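Local coordinates for putative secreted protein (Streptomyces coelicolor A3, PDB 2QF9), which is of unknown function but belongs to the DUF305 family of the ferritin clan and is probably secreted, at residues V18-I29 with P93-L104. Sequence-based numbering, arbitrary orientation. Where two conformers were deposited one is given.
With EDO (1,2-ethanediol), chain C.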
loop_
_atom_site.group_PDB
_atom_site.type_symbol
_atom_site.label_atom_id
_atom_site.label_comp_id
_atom_site.label_asym_id
_atom_site.label_seq_id
_atom_site.Cartn_x
_atom_site.Cartn_y
_atom_site.Cartn_z
ATOM N N VAL A 18 11.500 4.672 1.125
ATOM C CA VAL A 18 11.581 5.550 -0.048
ATOM C C VAL A 18 11.732 4.721 -1.341
ATOM O O VAL A 18 11.115 5.028 -2.359
ATOM C CB VAL A 18 12.724 6.582 0.105
ATOM C CG1 VAL A 18 12.884 7.406 -1.172
ATOM C CG2 VAL A 18 12.460 7.512 1.300
ATOM N N HIS A 19 12.546 3.665 -1.286
ATOM C CA HIS A 19 12.770 2.803 -2.454
ATOM C C HIS A 19 11.450 2.136 -2.883
ATOM O O HIS A 19 11.058 2.178 -4.069
ATOM C CB HIS A 19 13.808 1.750 -2.095
ATOM C CG HIS A 19 14.572 1.198 -3.268
ATOM N ND1 HIS A 19 14.218 0.026 -3.895
ATOM C CD2 HIS A 19 15.715 1.618 -3.867
ATOM C CE1 HIS A 19 15.105 -0.250 -4.841
ATOM N NE2 HIS A 19 16.016 0.705 -4.854
ATOM N N HIS A 20 10.751 1.564 -1.899
ATOM C CA HIS A 20 9.452 0.918 -2.110
ATOM C C HIS A 20 8.437 1.900 -2.717
ATOM O O HIS A 20 7.706 1.560 -3.667
ATOM C CB HIS A 20 8.920 0.371 -0.781
ATOM C CG HIS A 20 9.398 -1.014 -0.459
ATOM N ND1 HIS A 20 10.603 -1.524 -0.911
ATOM C CD2 HIS A 20 8.825 -1.994 0.276
ATOM C CE1 HIS A 20 10.729 -2.771 -0.491
ATOM N NE2 HIS A 20 9.674 -3.075 0.244
ATOM N N GLN A 21 8.398 3.114 -2.173
ATOM C CA GLN A 21 7.502 4.152 -2.677
ATOM C C GLN A 21 7.624 4.326 -4.202
ATOM O O GLN A 21 6.611 4.455 -4.908
ATOM C CB GLN A 21 7.807 5.483 -1.987
ATOM C CG GLN A 21 6.884 6.606 -2.401
ATOM C CD GLN A 21 7.175 7.880 -1.627
ATOM O OE1 GLN A 21 8.272 8.454 -1.723
ATOM N NE2 GLN A 21 6.187 8.334 -0.847
ATOM N N GLN A 22 8.861 4.354 -4.699
ATOM C CA GLN A 22 9.046 4.505 -6.140
ATOM C C GLN A 22 8.548 3.289 -6.939
ATOM O O GLN A 22 7.981 3.456 -8.027
ATOM C CB GLN A 22 10.494 4.830 -6.476
ATOM C CG GLN A 22 10.604 5.351 -7.921
ATOM C CD GLN A 22 12.020 5.530 -8.388
ATOM O OE1 GLN A 22 12.806 4.581 -8.432
ATOM N NE2 GLN A 22 12.356 6.763 -8.750
ATOM N N ALA A 23 8.763 2.079 -6.414
ATOM C CA ALA A 23 8.252 0.872 -7.092
ATOM C C ALA A 23 6.723 0.939 -7.214
ATOM O O ALA A 23 6.144 0.630 -8.271
ATOM C CB ALA A 23 8.641 -0.376 -6.356
ATOM N N VAL A 24 6.068 1.302 -6.116
ATOM C CA VAL A 24 4.619 1.474 -6.119
ATOM C C VAL A 24 4.191 2.478 -7.215
ATOM O O VAL A 24 3.293 2.190 -8.014
ATOM C CB VAL A 24 4.100 1.887 -4.703
ATOM C CG1 VAL A 24 2.588 2.168 -4.753
ATOM C CG2 VAL A 24 4.457 0.778 -3.678
ATOM N N GLU A 25 4.836 3.643 -7.250
ATOM C CA GLU A 25 4.554 4.676 -8.254
ATOM C C GLU A 25 4.756 4.144 -9.684
ATOM O O GLU A 25 3.901 4.355 -10.556
ATOM C CB GLU A 25 5.423 5.920 -7.986
ATOM C CG GLU A 25 5.333 7.022 -9.038
ATOM C CD GLU A 25 3.951 7.696 -9.150
ATOM O OE1 GLU A 25 2.994 7.290 -8.445
ATOM O OE2 GLU A 25 3.835 8.641 -9.972
HETATM N N MSE A 26 5.881 3.465 -9.930
HETATM C CA MSE A 26 6.109 2.850 -11.234
HETATM C C MSE A 26 4.981 1.902 -11.634
HETATM O O MSE A 26 4.570 1.862 -12.797
HETATM C CB MSE A 26 7.414 2.079 -11.232
HETATM C CG MSE A 26 8.566 2.869 -11.718
HETATM SE SE MSE A 26 9.868 1.579 -12.332
HETATM C CE MSE A 26 10.185 0.651 -10.666
ATOM N N SER A 27 4.489 1.130 -10.666
ATOM C CA SER A 27 3.385 0.184 -10.878
ATOM C C SER A 27 2.073 0.869 -11.244
ATOM O O SER A 27 1.366 0.414 -12.159
ATOM C CB SER A 27 3.237 -0.748 -9.661
ATOM O OG SER A 27 4.456 -1.490 -9.515
ATOM N N TYR A 28 1.760 1.976 -10.560
ATOM C CA TYR A 28 0.599 2.784 -10.918
ATOM C C TYR A 28 0.715 3.318 -12.345
ATOM O O TYR A 28 -0.261 3.300 -13.090
ATOM C CB TYR A 28 0.414 3.961 -9.946
ATOM C CG TYR A 28 -0.482 3.582 -8.795
ATOM C CD1 TYR A 28 0.055 3.119 -7.579
ATOM C CD2 TYR A 28 -1.877 3.618 -8.940
ATOM C CE1 TYR A 28 -0.789 2.741 -6.520
ATOM C CE2 TYR A 28 -2.735 3.240 -7.864
ATOM C CZ TYR A 28 -2.178 2.792 -6.683
ATOM O OH TYR A 28 -3.002 2.420 -5.640
ATOM N N ILE A 29 1.910 3.774 -12.714
ATOM C CA ILE A 29 2.117 4.367 -14.032
ATOM C C ILE A 29 1.941 3.316 -15.140
ATOM O O ILE A 29 1.154 3.526 -16.083
ATOM C CB ILE A 29 3.501 5.074 -14.154
ATOM C CG1 ILE A 29 3.599 6.277 -13.190
ATOM C CG2 ILE A 29 3.723 5.546 -15.598
ATOM C CD1 ILE A 29 5.048 6.769 -13.021
ATOM N N PRO A 93 20.887 2.689 -4.685
ATOM C CA PRO A 93 21.011 1.618 -5.678
ATOM C C PRO A 93 19.663 1.270 -6.364
ATOM O O PRO A 93 18.668 1.033 -5.680
ATOM C CB PRO A 93 21.524 0.427 -4.842
ATOM C CG PRO A 93 22.282 1.058 -3.715
ATOM C CD PRO A 93 21.585 2.356 -3.418
ATOM N N GLY A 94 19.649 1.265 -7.698
ATOM C CA GLY A 94 18.477 0.837 -8.468
ATOM C C GLY A 94 17.340 1.838 -8.603
ATOM O O GLY A 94 16.378 1.580 -9.345
HETATM N N MSE A 95 17.440 2.977 -7.902
HETATM C CA MSE A 95 16.419 4.033 -8.019
HETATM C C MSE A 95 16.350 4.551 -9.447
HETATM O O MSE A 95 17.388 4.776 -10.092
HETATM C CB MSE A 95 16.686 5.228 -7.090
HETATM C CG MSE A 95 16.492 4.960 -5.635
HETATM SE SE MSE A 95 14.598 4.735 -5.251
HETATM C CE MSE A 95 13.880 6.490 -5.449
ATOM N N ALA A 96 15.135 4.725 -9.952
ATOM C CA ALA A 96 14.946 5.329 -11.283
ATOM C C ALA A 96 15.115 6.847 -11.204
ATOM O O ALA A 96 14.787 7.477 -10.198
ATOM C CB ALA A 96 13.563 4.962 -11.868
ATOM N N THR A 97 15.660 7.440 -12.264
ATOM C CA THR A 97 15.775 8.902 -12.295
ATOM C C THR A 97 14.418 9.544 -12.625
ATOM O O THR A 97 13.514 8.900 -13.184
ATOM C CB THR A 97 16.772 9.344 -13.373
ATOM O OG1 THR A 97 16.185 9.096 -14.666
ATOM C CG2 THR A 97 18.088 8.584 -13.211
ATOM N N ASP A 98 14.286 10.834 -12.306
ATOM C CA ASP A 98 13.088 11.573 -12.684
ATOM C C ASP A 98 12.802 11.466 -14.175
ATOM O O ASP A 98 11.642 11.349 -14.574
ATOM C CB ASP A 98 13.206 13.044 -12.269
ATOM C CG ASP A 98 13.184 13.230 -10.755
ATOM O OD1 ASP A 98 12.583 12.391 -10.046
ATOM O OD2 ASP A 98 13.790 14.206 -10.275
ATOM N N ALA A 99 13.861 11.501 -14.997
ATOM C CA ALA A 99 13.695 11.437 -16.463
ATOM C C ALA A 99 13.158 10.064 -16.899
ATOM O O ALA A 99 12.367 9.958 -17.838
ATOM C CB ALA A 99 15.027 11.744 -17.182
ATOM N N GLU A 100 13.627 9.022 -16.218
ATOM C CA GLU A 100 13.151 7.647 -16.482
ATOM C C GLU A 100 11.670 7.510 -16.114
ATOM O O GLU A 100 10.875 6.897 -16.841
ATOM C CB GLU A 100 14.003 6.646 -15.687
ATOM C CG GLU A 100 15.371 6.413 -16.355
ATOM C CD GLU A 100 16.324 5.562 -15.528
ATOM O OE1 GLU A 100 16.188 5.487 -14.290
ATOM O OE2 GLU A 100 17.243 4.983 -16.143
HETATM N N MSE A 101 11.294 8.075 -14.968
HETATM C CA MSE A 101 9.882 8.045 -14.538
HETATM C C MSE A 101 8.988 8.805 -15.522
HETATM O O MSE A 101 7.898 8.349 -15.855
HETATM C CB MSE A 101 9.723 8.606 -13.123
HETATM C CG MSE A 101 10.479 7.830 -12.061
HETATM SE SE MSE A 101 9.779 6.000 -11.814
HETATM C CE MSE A 101 8.154 6.470 -10.797
ATOM N N LYS A 102 9.457 9.956 -15.991
ATOM C CA LYS A 102 8.739 10.721 -17.001
ATOM C C LYS A 102 8.586 9.913 -18.298
ATOM O O LYS A 102 7.487 9.850 -18.864
ATOM C CB LYS A 102 9.453 12.041 -17.282
ATOM C CG LYS A 102 8.788 12.866 -18.392
ATOM C CD LYS A 102 9.594 14.118 -18.724
ATOM C CE LYS A 102 8.782 15.031 -19.627
ATOM N NZ LYS A 102 8.700 14.451 -20.989
ATOM N N LYS A 103 9.682 9.295 -18.750
ATOM C CA LYS A 103 9.679 8.544 -19.999
ATOM C C LYS A 103 8.646 7.432 -19.917
ATOM O O LYS A 103 7.851 7.254 -20.840
ATOM C CB LYS A 103 11.065 7.973 -20.325
ATOM C CG LYS A 103 11.107 7.222 -21.632
ATOM C CD LYS A 103 12.518 6.757 -21.939
ATOM C CE LYS A 103 12.509 5.485 -22.785
ATOM N NZ LYS A 103 12.027 5.708 -24.168
ATOM N N LEU A 104 8.634 6.709 -18.794
ATOM C CA LEU A 104 7.687 5.604 -18.605
ATOM C C LEU A 104 6.246 6.048 -18.862
ATOM O O LEU A 104 5.476 5.352 -19.544
ATOM C CB LEU A 104 7.806 5.009 -17.183
ATOM C CG LEU A 104 6.863 3.841 -16.863
ATOM C CD1 LEU A 104 7.115 2.645 -17.778
ATOM C CD2 LEU A 104 7.027 3.443 -15.409
HETATM C C1 EDO C . -2.019 0.640 -2.666
HETATM O O1 EDO C . -1.694 1.718 -3.531
HETATM C C2 EDO C . -0.955 -0.436 -2.838
HETATM O O2 EDO C . -1.362 -1.326 -3.864
#
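Gln-22 grips the backbone of Ala-96 with both ends of its amide: OE1 accepts from Ala-96 N at 2.8 Å, and NE2 donates a hydrogen bond to Ala-96 O at 2.9 Å. With two nearly straight bonds on one residue, the amide cannot flip without losing both. Its chain runs out extended, CG anti to the backbone N (chi1 -165°), which carries the amide across to the loop. One turn back, His-19 uses NE2 to reach Pro-93 O, 2.8 Å away and tilted slightly from the ring plane. The selenomethionine Met-95 fills the space between these two polar anchors: its SE approaches His-19 CD2 obliquely at 3.6 Å, and its twice-bent chain lays CE against the Gln-22 amide. An alanine in place of Gln-22 would probably leave Ala-96 N and O without these mates and set the Met-95 methyl free to shift.

Farther along, selenomethionine Met-101 enters as a knob among Gln-22, Glu-25, Met-26 and Ile-29. Its CE meets Ile-29 CD1 at 3.8 Å and also lies on Glu-25 CG. Leu-104 closes this apolar end, with CG 3.8 Å from Ile-29 CG2.

Behind the first shell, Thr-97 and Glu-100 form a capping box: Thr-97 OG1 accepts from Glu-100 N, while Glu-100 OE1 accepts from Thr-97 N. Gln-22 thus holds the residue just before the N-cap of the helix that begins at Asp-98.

The contact fastens a loop and short helix 98-106 along helix 8-31, the first of a four-helix bundle consistent with the ferritin clan, the two segment axes inclined by 22°. Helix 109-137 packs beside both, with His-123 meeting the His-19 ring and Met-120 touching Met-26, while helix 37-63 packs against His-20 and Ala-23.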